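Local coordinates for protein regulator of polyketide synthase expression (Bifidobacterium adolescentis, PDB 3ONQ) that probably acts as a transcriptional regulator of the PucR type, pairing an alpha-beta-alpha sandwich with a C-terminal helix-turn-helix domain expected to bind DNA, at residues 115-126 and 156-164; 199-210 and 247-258. One frame throughout, in Å; residues are numbered along the deposited sequence.

How the interactions relate
Interaction 1 comes first along the chain and is complete before interaction 2 begins. It lies in the mixed beta sheet, where residues 115-126 and 156-164 bring together strands 124-131 and 160-161, the two strands of a beta-alpha-beta unit whose helix is 132-149. Interaction 2 joins helices 198-207 and 244-261, with residues 199-210 and 247-258 inside the PucR-type helix-turn-helix region. The two centres are 28 Å apart and the nearest atoms about 5 Å apart, without touching. The contacts therefore lie in separate parts of the chain, one at the edge of the sheet, the other in the helical C-terminal region presumed to meet DNA.

Interaction 1: 115-126 and 156-164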
loop_
_atom_site.group_PDB
_atom_site.type_symbol
_atom_site.label_atom_id
_atom_site.label_comp_id
_atom_site.label_asym_id
_atom_site.label_seq_id
_atom_site.Cartn_x
_atom_site.Cartn_y
_atom_site.Cartn_z
HETATM N N MSE B 115 1.952 5.427 -34.692
HETATM C CA MSE B 115 1.495 6.806 -34.827
HETATM C C MSE B 115 0.451 7.044 -35.921
HETATM O O MSE B 115 -0.497 7.798 -35.709
HETATM C CB MSE B 115 2.674 7.748 -35.019
HETATM C CG MSE B 115 3.325 8.123 -33.723
HETATM SE SE MSE B 115 4.431 9.698 -33.922
HETATM C CE MSE B 115 3.138 10.844 -34.817
ATOM N N PRO B 116 0.621 6.411 -37.091
ATOM C CA PRO B 116 -0.316 6.647 -38.195
ATOM C C PRO B 116 -1.746 6.221 -37.860
ATOM O O PRO B 116 -2.686 6.746 -38.452
ATOM C CB PRO B 116 0.247 5.772 -39.324
ATOM C CG PRO B 116 1.682 5.602 -38.993
ATOM C CD PRO B 116 1.737 5.542 -37.499
ATOM N N ALA B 117 -1.910 5.293 -36.925
ATOM C CA ALA B 117 -3.246 4.851 -36.540
ATOM C C ALA B 117 -3.946 5.811 -35.574
ATOM O O ALA B 117 -5.064 5.534 -35.123
ATOM C CB ALA B 117 -3.191 3.458 -35.938
ATOM N N PHE B 118 -3.293 6.924 -35.245
ATOM C CA PHE B 118 -3.883 7.905 -34.326
ATOM C C PHE B 118 -4.057 9.236 -35.040
ATOM O O PHE B 118 -3.186 9.663 -35.798
ATOM C CB PHE B 118 -3.020 8.116 -33.066
ATOM C CG PHE B 118 -3.048 6.965 -32.105
ATOM C CD1 PHE B 118 -4.052 6.858 -31.156
ATOM C CD2 PHE B 118 -2.057 5.986 -32.144
ATOM C CE1 PHE B 118 -4.082 5.776 -30.265
ATOM C CE2 PHE B 118 -2.074 4.914 -31.265
ATOM C CZ PHE B 118 -3.091 4.816 -30.318
ATOM N N SER B 119 -5.180 9.896 -34.790
ATOM C CA SER B 119 -5.467 11.167 -35.436
ATOM C C SER B 119 -4.370 12.194 -35.200
ATOM O O SER B 119 -3.912 12.389 -34.072
ATOM C CB SER B 119 -6.808 11.727 -34.963
ATOM O OG SER B 119 -6.914 13.085 -35.334
ATOM N N GLU B 120 -3.959 12.850 -36.281
ATOM C CA GLU B 120 -2.975 13.921 -36.227
ATOM C C GLU B 120 -3.570 15.175 -35.599
ATOM O O GLU B 120 -2.840 16.090 -35.214
ATOM C CB GLU B 120 -2.474 14.253 -37.643
ATOM C CG GLU B 120 -1.731 13.120 -38.351
ATOM C CD GLU B 120 -0.273 13.010 -37.926
ATOM O OE1 GLU B 120 0.367 14.062 -37.701
ATOM O OE2 GLU B 120 0.231 11.869 -37.815
ATOM N N ASP B 121 -4.895 15.223 -35.504
ATOM C CA ASP B 121 -5.593 16.428 -35.042
ATOM C C ASP B 121 -5.894 16.363 -33.552
ATOM O O ASP B 121 -6.515 17.269 -32.998
ATOM C CB ASP B 121 -6.912 16.624 -35.800
ATOM C CG ASP B 121 -6.712 16.806 -37.296
ATOM O OD1 ASP B 121 -5.787 17.544 -37.696
ATOM O OD2 ASP B 121 -7.491 16.206 -38.072
ATOM N N GLU B 122 -5.464 15.278 -32.916
ATOM C CA GLU B 122 -5.707 15.065 -31.496
ATOM C C GLU B 122 -4.401 14.705 -30.781
ATOM O O GLU B 122 -3.469 14.191 -31.390
ATOM C CB GLU B 122 -6.740 13.951 -31.289
ATOM C CG GLU B 122 -8.031 14.121 -32.095
ATOM C CD GLU B 122 -8.800 15.384 -31.724
ATOM O OE1 GLU B 122 -8.599 15.907 -30.603
ATOM O OE2 GLU B 122 -9.609 15.852 -32.559
ATOM N N PRO B 123 -4.331 14.983 -29.479
ATOM C CA PRO B 123 -3.146 14.656 -28.687
ATOM C C PRO B 123 -2.850 13.161 -28.661
ATOM O O PRO B 123 -3.740 12.324 -28.816
ATOM C CB PRO B 123 -3.530 15.143 -27.288
ATOM C CG PRO B 123 -4.500 16.250 -27.553
ATOM C CD PRO B 123 -5.319 15.746 -28.699
ATOM N N LEU B 124 -1.574 12.850 -28.480
ATOM C CA LEU B 124 -1.074 11.498 -28.398
ATOM C C LEU B 124 -0.110 11.509 -27.216
ATOM O O LEU B 124 0.687 12.442 -27.081
ATOM C CB LEU B 124 -0.330 11.165 -29.692
ATOM C CG LEU B 124 0.429 9.852 -29.812
ATOM C CD1 LEU B 124 -0.545 8.687 -29.872
ATOM C CD2 LEU B 124 1.317 9.861 -31.044
ATOM N N TYR B 125 -0.184 10.498 -26.352
ATOM C CA TYR B 125 0.703 10.431 -25.186
ATOM C C TYR B 125 1.429 9.089 -25.071
ATOM O O TYR B 125 0.819 8.032 -25.234
ATOM C CB TYR B 125 -0.082 10.702 -23.899
ATOM C CG TYR B 125 0.766 10.624 -22.645
ATOM C CD1 TYR B 125 1.445 11.736 -22.185
ATOM C CD2 TYR B 125 0.913 9.423 -21.939
ATOM C CE1 TYR B 125 2.235 11.677 -21.039
ATOM C CE2 TYR B 125 1.700 9.360 -20.777
ATOM C CZ TYR B 125 2.359 10.496 -20.340
ATOM O OH TYR B 125 3.148 10.477 -19.212
ATOM N N LEU B 126 2.729 9.146 -24.783
ATOM C CA LEU B 126 3.562 7.957 -24.595
ATOM C C LEU B 126 4.064 7.914 -23.156
ATOM O O LEU B 126 4.712 8.849 -22.714
ATOM C CB LEU B 126 4.769 7.996 -25.553
ATOM C CG LEU B 126 5.820 6.881 -25.374
ATOM C CD1 LEU B 126 5.206 5.505 -25.624
ATOM C CD2 LEU B 126 7.058 7.065 -26.263
ATOM N N PRO B 156 1.188 21.507 -27.965
ATOM C CA PRO B 156 1.606 20.225 -27.387
ATOM C C PRO B 156 2.619 19.510 -28.281
ATOM O O PRO B 156 2.492 19.541 -29.506
ATOM C CB PRO B 156 0.294 19.434 -27.307
ATOM C CG PRO B 156 -0.560 20.010 -28.402
ATOM C CD PRO B 156 -0.180 21.463 -28.513
ATOM N N SER B 157 3.629 18.897 -27.670
ATOM C CA SER B 157 4.516 18.006 -28.406
ATOM C C SER B 157 3.699 16.843 -28.973
ATOM O O SER B 157 2.579 16.579 -28.531
ATOM C CB SER B 157 5.608 17.456 -27.484
ATOM O OG SER B 157 6.268 18.491 -26.776
ATOM N N ARG B 158 4.260 16.151 -29.955
ATOM C CA ARG B 158 3.667 14.917 -30.440
ATOM C C ARG B 158 4.774 13.883 -30.613
ATOM O O ARG B 158 5.667 14.063 -31.433
ATOM C CB ARG B 158 2.933 15.146 -31.760
ATOM C CG ARG B 158 2.303 13.887 -32.318
ATOM C CD ARG B 158 1.484 14.174 -33.564
ATOM N NE ARG B 158 0.947 12.948 -34.139
ATOM C CZ ARG B 158 -0.310 12.542 -34.004
ATOM N NH1 ARG B 158 -1.178 13.276 -33.323
ATOM N NH2 ARG B 158 -0.701 11.406 -34.563
ATOM N N PRO B 159 4.736 12.813 -29.838
ATOM C CA PRO B 159 3.742 12.633 -28.791
ATOM C C PRO B 159 4.068 13.435 -27.545
ATOM O O PRO B 159 5.211 13.797 -27.326
ATOM C CB PRO B 159 3.880 11.156 -28.468
ATOM C CG PRO B 159 5.301 10.891 -28.669
ATOM C CD PRO B 159 5.750 11.756 -29.800
ATOM N N LEU B 160 3.057 13.692 -26.737
ATOM C CA LEU B 160 3.253 14.233 -25.421
ATOM C C LEU B 160 3.946 13.136 -24.630
ATOM O O LEU B 160 3.690 11.964 -24.846
ATOM C CB LEU B 160 1.919 14.558 -24.777
ATOM C CG LEU B 160 1.089 15.652 -25.428
ATOM C CD1 LEU B 160 -0.334 15.568 -24.957
ATOM C CD2 LEU B 160 1.681 16.983 -25.089
ATOM N N ARG B 161 4.832 13.511 -23.721
ATOM C CA ARG B 161 5.575 12.526 -22.957
ATOM C C ARG B 161 5.686 12.829 -21.479
ATOM O O ARG B 161 5.625 13.965 -21.063
ATOM C CB ARG B 161 7.008 12.425 -23.480
ATOM C CG ARG B 161 7.182 11.888 -24.865
ATOM C CD ARG B 161 8.646 11.636 -25.115
ATOM N NE ARG B 161 8.909 11.111 -26.443
ATOM C CZ ARG B 161 8.836 11.828 -27.553
ATOM N NH1 ARG B 161 9.096 11.268 -28.722
ATOM N NH2 ARG B 161 8.496 13.105 -27.494
ATOM N N ALA B 162 5.852 11.778 -20.691
ATOM C CA ALA B 162 6.317 11.907 -19.330
ATOM C C ALA B 162 5.531 12.866 -18.450
ATOM O O ALA B 162 4.338 12.734 -18.260
ATOM C CB ALA B 162 7.794 12.246 -19.309
ATOM N N ASP B 163 6.263 13.827 -17.913
ATOM C CA ASP B 163 5.782 14.785 -16.938
ATOM C C ASP B 163 5.354 16.120 -17.536
ATOM O O ASP B 163 5.334 17.121 -16.851
ATOM C CB ASP B 163 6.831 14.997 -15.849
ATOM C CG ASP B 163 8.132 15.573 -16.380
ATOM O OD1 ASP B 163 8.860 16.191 -15.595
ATOM O OD2 ASP B 163 8.428 15.406 -17.566
ATOM N N GLU B 164 5.036 16.129 -18.820
ATOM C CA GLU B 164 4.668 17.352 -19.526
ATOM C C GLU B 164 3.437 18.070 -18.973
ATOM O O GLU B 164 3.342 19.275 -19.065
ATOM C CB GLU B 164 4.463 17.074 -21.009
ATOM C CG GLU B 164 5.679 17.307 -21.856
ATOM C CD GLU B 164 5.387 17.190 -23.332
ATOM O OE1 GLU B 164 5.389 16.064 -23.839
ATOM O OE2 GLU B 164 5.151 18.227 -23.984
HETATM O O HOH W 1 -0.689 14.904 -31.597
HETATM O O HOH W 2 0.245 15.094 -29.083
HETATM O O HOH W 3 6.974 9.142 -21.377
#
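Tyr125 pairs with Leu160 and Leu126 with Arg161 in a short parallel ladder, in which Leu160 N donates to Leu124 O at 2.7 Å and Leu126 N to Leu160 O at 3.0 Å. Beyond the cis peptide before Pro159, Arg158 reaches for the turn 119-122. Its CG lies anti to the backbone N (chi1 180°) and the chain runs extended to NE, long enough to bring the guanidinium to the loop carbonyls. Arg158 NH1 donates to Ser119 O at 3.0 Å, while its NH2 bonds only weakly to Phe118 O. Leu124 covers one guanidinium face, and the poorly ordered Glu120 lies over the opposite one; its OE2, 3.4 Å from Arg158 NH2, forms a loose salt bridge by charge alone, well out of the guanidinium plane. Putting an alanine at Arg158 would probably leave Ser119 O without this donor, Glu120 without this nearby positive charge and the turn freer to shift. At the far end Tyr125 OH donates to Ala162 O at 2.7 Å, in the carbonyl plane on a lone pair, tying down the turn after the strand. Leu124 CD2 lies beside Pro159 CB at 3.9 Å, two compact apolar groups pointing the same way. Strand 160-161 ends the sheet within this chain; Tyr125 packs on helix 132-149, whereas Leu126 faces helix 107-114 and strand 55-61, and Arg161 forms a salt bridge with Glu108.

Interaction 2: 199-210 and 247-258; sequences YLTVSTFLKYGS and AYVLTTALAIGR. With SO4 (sulfate ion), chain R.
Leu206 points into the opposing helix as a knob in a hole formed by Ala247, Leu250, Thr251 and Leu254. Its two methyls divide the work: CD2 meets Ala247 CB at 3.6 Å, whereas CD1 lies 3.9 Å from Leu250 CB and also touches Leu254 CD1. A branched leucine fills such a hole well, and the small Ala247 lets it come close. Thr251 crosses Leu206 at a slant, and its hydroxyl can line this apolar spot because OG1, beside the backbone N (chi1 -58°), donates to Ala247 O at 2.7 Å within its own helix. The next turn along, Leu254 lays CD1 against Ser203, while its side chain and that of Tyr199 slide past each other in opposite directions. The helices, 199-207 and 247-258, cross at -115° with axes 10.5 Å apart, and both belong to the PucR-type C-terminal helix-turn-helix domain. Helix 199-207 ends in a Schellman motif with Gly209, at positive phi, as its C-prime residue. At the other end of the contact the packing turns polar. Arg258 extends so that NH2 donates to Ser203 OG at 2.7 Å from its NH1 side, nearly in the guanidinium plane. The adjoining edge, formed by NE and NH2, grips a sulfate, probably from the crystallisation liquor: Arg258 NH2 donates to sulfate O1 at 3.0 Å and Arg258 NE to sulfate O4 at 3.1 Å. Tyr199 OH, over a guanidinium face with the ring plane 77° from it, donates to sulfate O4 at 2.7 Å, and Arg190 also binds the ion.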
loop_
_atom_site.group_PDB
_atom_site.type_symbol
_atom_site.label_atom_id
_atom_site.label_comp_id
_atom_site.label_asym_id
_atom_site.label_seq_id
_atom_site.Cartn_x
_atom_site.Cartn_y
_atom_site.Cartn_z
ATOM N N TYR B 199 16.188 26.949 -3.424
ATOM C CA TYR B 199 14.742 26.997 -3.205
ATOM C C TYR B 199 14.249 28.416 -2.925
ATOM O O TYR B 199 13.271 28.876 -3.508
ATOM C CB TYR B 199 14.340 26.085 -2.042
ATOM C CG TYR B 199 12.856 26.110 -1.734
ATOM C CD1 TYR B 199 11.974 25.265 -2.402
ATOM C CD2 TYR B 199 12.335 26.983 -0.784
ATOM C CE1 TYR B 199 10.616 25.279 -2.125
ATOM C CE2 TYR B 199 10.969 27.017 -0.512
ATOM C CZ TYR B 199 10.123 26.153 -1.179
ATOM O OH TYR B 199 8.779 26.165 -0.910
ATOM N N LEU B 200 14.919 29.101 -2.014
ATOM C CA LEU B 200 14.535 30.467 -1.695
ATOM C C LEU B 200 14.587 31.333 -2.948
ATOM O O LEU B 200 13.710 32.172 -3.164
ATOM C CB LEU B 200 15.445 31.041 -0.618
ATOM C CG LEU B 200 15.236 32.515 -0.280
ATOM C CD1 LEU B 200 13.850 32.736 0.316
ATOM C CD2 LEU B 200 16.324 32.962 0.688
ATOM N N THR B 201 15.595 31.109 -3.788
ATOM C CA THR B 201 15.802 31.953 -4.972
ATOM C C THR B 201 14.735 31.725 -6.028
ATOM O O THR B 201 14.214 32.679 -6.605
ATOM C CB THR B 201 17.196 31.752 -5.607
ATOM O OG1 THR B 201 18.202 31.971 -4.619
ATOM C CG2 THR B 201 17.403 32.748 -6.754
ATOM N N VAL B 202 14.411 30.465 -6.292
ATOM C CA VAL B 202 13.332 30.149 -7.224
ATOM C C VAL B 202 12.006 30.704 -6.694
ATOM O O VAL B 202 11.237 31.327 -7.416
ATOM C CB VAL B 202 13.202 28.612 -7.399
ATOM C CG1 VAL B 202 11.943 28.261 -8.175
ATOM C CG2 VAL B 202 14.442 28.045 -8.085
ATOM N N SER B 203 11.740 30.460 -5.418
ATOM C CA SER B 203 10.497 30.914 -4.819
ATOM C C SER B 203 10.385 32.430 -4.947
ATOM O O SER B 203 9.347 32.971 -5.326
ATOM C CB SER B 203 10.474 30.528 -3.346
ATOM O OG SER B 203 9.304 31.028 -2.733
ATOM N N THR B 204 11.471 33.119 -4.615
ATOM C CA THR B 204 11.460 34.570 -4.627
ATOM C C THR B 204 11.319 35.069 -6.061
ATOM O O THR B 204 10.605 36.019 -6.316
ATOM C CB THR B 204 12.756 35.147 -4.019
ATOM O OG1 THR B 204 12.920 34.663 -2.680
ATOM C CG2 THR B 204 12.704 36.650 -4.007
ATOM N N PHE B 205 11.977 34.403 -6.995
ATOM C CA PHE B 205 11.935 34.809 -8.386
ATOM C C PHE B 205 10.516 34.743 -8.933
ATOM O O PHE B 205 10.066 35.663 -9.581
ATOM C CB PHE B 205 12.854 33.898 -9.189
ATOM C CG PHE B 205 12.877 34.174 -10.662
ATOM C CD1 PHE B 205 13.589 35.235 -11.173
ATOM C CD2 PHE B 205 12.212 33.351 -11.541
ATOM C CE1 PHE B 205 13.620 35.471 -12.519
ATOM C CE2 PHE B 205 12.249 33.588 -12.886
ATOM C CZ PHE B 205 12.951 34.649 -13.373
ATOM N N LEU B 206 9.814 33.659 -8.636
ATOM C CA LEU B 206 8.438 33.480 -9.073
ATOM C C LEU B 206 7.485 34.490 -8.452
ATOM O O LEU B 206 6.630 35.035 -9.119
ATOM C CB LEU B 206 7.968 32.058 -8.790
ATOM C CG LEU B 206 8.655 30.945 -9.576
ATOM C CD1 LEU B 206 8.247 29.597 -9.061
ATOM C CD2 LEU B 206 8.401 31.046 -11.050
ATOM N N LYS B 207 7.678 34.744 -7.167
ATOM C CA LYS B 207 6.855 35.657 -6.404
ATOM C C LYS B 207 6.957 37.061 -6.955
ATOM O O LYS B 207 5.985 37.794 -6.994
ATOM C CB LYS B 207 7.284 35.641 -4.944
ATOM C CG LYS B 207 6.542 36.606 -4.067
ATOM C CD LYS B 207 6.974 36.476 -2.623
ATOM C CE LYS B 207 6.347 37.554 -1.763
ATOM N NZ LYS B 207 6.557 37.315 -0.309
ATOM N N TYR B 208 8.151 37.424 -7.387
ATOM C CA TYR B 208 8.447 38.779 -7.806
ATOM C C TYR B 208 8.332 39.007 -9.293
ATOM O O TYR B 208 8.950 39.901 -9.830
ATOM C CB TYR B 208 9.786 39.255 -7.264
ATOM C CG TYR B 208 9.691 39.633 -5.817
ATOM C CD1 TYR B 208 9.752 38.675 -4.831
ATOM C CD2 TYR B 208 9.507 40.947 -5.437
ATOM C CE1 TYR B 208 9.647 39.009 -3.516
ATOM C CE2 TYR B 208 9.412 41.293 -4.118
ATOM C CZ TYR B 208 9.477 40.321 -3.161
ATOM O OH TYR B 208 9.370 40.653 -1.836
ATOM N N GLY B 209 7.541 38.181 -9.956
ATOM C CA GLY B 209 7.295 38.374 -11.366
ATOM C C GLY B 209 8.320 37.844 -12.332
ATOM O O GLY B 209 8.392 38.296 -13.463
ATOM N N SER B 210 9.122 36.892 -11.894
ATOM C CA SER B 210 10.115 36.327 -12.780
ATOM C C SER B 210 11.034 37.422 -13.272
ATOM O O SER B 210 11.384 37.475 -14.433
ATOM C CB SER B 210 9.442 35.633 -13.957
ATOM O OG SER B 210 8.947 34.374 -13.580
ATOM N N ALA B 247 7.804 27.874 -15.326
ATOM C CA ALA B 247 7.553 28.682 -14.135
ATOM C C ALA B 247 6.173 28.364 -13.558
ATOM O O ALA B 247 5.985 28.315 -12.346
ATOM C CB ALA B 247 7.683 30.193 -14.458
ATOM N N TYR B 248 5.206 28.146 -14.434
ATOM C CA TYR B 248 3.884 27.728 -13.990
ATOM C C TYR B 248 3.953 26.350 -13.307
ATOM O O TYR B 248 3.347 26.147 -12.257
ATOM C CB TYR B 248 2.904 27.720 -15.159
ATOM C CG TYR B 248 1.584 27.080 -14.818
ATOM C CD1 TYR B 248 0.689 27.698 -13.961
ATOM C CD2 TYR B 248 1.235 25.852 -15.350
ATOM C CE1 TYR B 248 -0.518 27.105 -13.644
ATOM C CE2 TYR B 248 0.037 25.261 -15.049
ATOM C CZ TYR B 248 -0.833 25.882 -14.193
ATOM O OH TYR B 248 -2.033 25.275 -13.895
ATOM N N VAL B 249 4.703 25.414 -13.891
ATOM C CA VAL B 249 4.927 24.111 -13.252
ATOM C C VAL B 249 5.593 24.266 -11.873
ATOM O O VAL B 249 5.140 23.701 -10.883
ATOM C CB VAL B 249 5.772 23.167 -14.146
ATOM C CG1 VAL B 249 6.047 21.838 -13.425
ATOM C CG2 VAL B 249 5.071 22.914 -15.489
ATOM N N LEU B 250 6.650 25.060 -11.802
ATOM C CA LEU B 250 7.352 25.244 -10.535
ATOM C C LEU B 250 6.447 25.871 -9.464
ATOM O O LEU B 250 6.418 25.424 -8.306
ATOM C CB LEU B 250 8.611 26.080 -10.750
ATOM C CG LEU B 250 9.758 25.375 -11.482
ATOM C CD1 LEU B 250 10.736 26.388 -12.061
ATOM C CD2 LEU B 250 10.478 24.405 -10.553
ATOM N N THR B 251 5.693 26.885 -9.864
ATOM C CA THR B 251 4.765 27.563 -8.961
ATOM C C THR B 251 3.793 26.531 -8.380
ATOM O O THR B 251 3.511 26.533 -7.183
ATOM C CB THR B 251 3.996 28.683 -9.705
ATOM O OG1 THR B 251 4.935 29.615 -10.249
ATOM C CG2 THR B 251 3.025 29.422 -8.778
ATOM N N THR B 252 3.311 25.633 -9.232
ATOM C CA THR B 252 2.367 24.607 -8.803
ATOM C C THR B 252 3.030 23.664 -7.807
ATOM O O THR B 252 2.468 23.357 -6.752
ATOM C CB THR B 252 1.801 23.801 -9.987
ATOM O OG1 THR B 252 1.164 24.690 -10.910
ATOM C CG2 THR B 252 0.776 22.777 -9.500
ATOM N N ALA B 253 4.241 23.231 -8.128
ATOM C CA ALA B 253 4.991 22.374 -7.216
ATOM C C ALA B 253 5.190 23.017 -5.831
ATOM O O ALA B 253 5.101 22.340 -4.801
ATOM C CB ALA B 253 6.334 21.979 -7.835
ATOM N N LEU B 254 5.472 24.316 -5.799
ATOM C CA LEU B 254 5.703 24.984 -4.524
ATOM C C LEU B 254 4.427 24.994 -3.686
ATOM O O LEU B 254 4.485 24.809 -2.465
ATOM C CB LEU B 254 6.239 26.413 -4.710
ATOM C CG LEU B 254 7.629 26.611 -5.334
ATOM C CD1 LEU B 254 7.990 28.094 -5.397
ATOM C CD2 LEU B 254 8.692 25.862 -4.580
ATOM N N ALA B 255 3.282 25.191 -4.339
ATOM C CA ALA B 255 2.006 25.170 -3.640
ATOM C C ALA B 255 1.777 23.794 -3.031
ATOM O O ALA B 255 1.455 23.682 -1.842
ATOM C CB ALA B 255 0.836 25.550 -4.584
ATOM N N ILE B 256 1.933 22.753 -3.853
ATOM C CA ILE B 256 1.802 21.369 -3.388
ATOM C C ILE B 256 2.689 21.130 -2.168
ATOM O O ILE B 256 2.219 20.689 -1.120
ATOM C CB ILE B 256 2.184 20.355 -4.495
ATOM C CG1 ILE B 256 1.210 20.443 -5.664
ATOM C CG2 ILE B 256 2.164 18.930 -3.950
ATOM C CD1 ILE B 256 -0.185 20.117 -5.260
ATOM N N GLY B 257 3.979 21.432 -2.311
ATOM C CA GLY B 257 4.933 21.266 -1.229
ATOM C C GLY B 257 4.562 21.998 0.053
ATOM O O GLY B 257 4.601 21.415 1.140
ATOM N N ARG B 258 4.202 23.275 -0.064
ATOM C CA ARG B 258 3.857 24.074 1.116
ATOM C C ARG B 258 2.611 23.577 1.837
ATOM O O ARG B 258 2.582 23.523 3.060
ATOM C CB ARG B 258 3.691 25.543 0.749
ATOM C CG ARG B 258 5.010 26.231 0.563
ATOM C CD ARG B 258 4.861 27.620 -0.056
ATOM N NE ARG B 258 6.152 28.310 -0.093
ATOM C CZ ARG B 258 6.538 29.133 -1.067
ATOM N NH1 ARG B 258 5.727 29.391 -2.088
ATOM N NH2 ARG B 258 7.736 29.700 -1.013
HETATM S S SO4 R . 8.698 27.973 2.542
HETATM O O1 SO4 R . 8.877 29.160 1.710
HETATM O O2 SO4 R . 9.945 27.627 3.228
HETATM O O3 SO4 R . 7.646 28.226 3.524
HETATM O O4 SO4 R . 8.290 26.860 1.692
HETATM O O HOH W 4 6.854 31.548 -4.328
#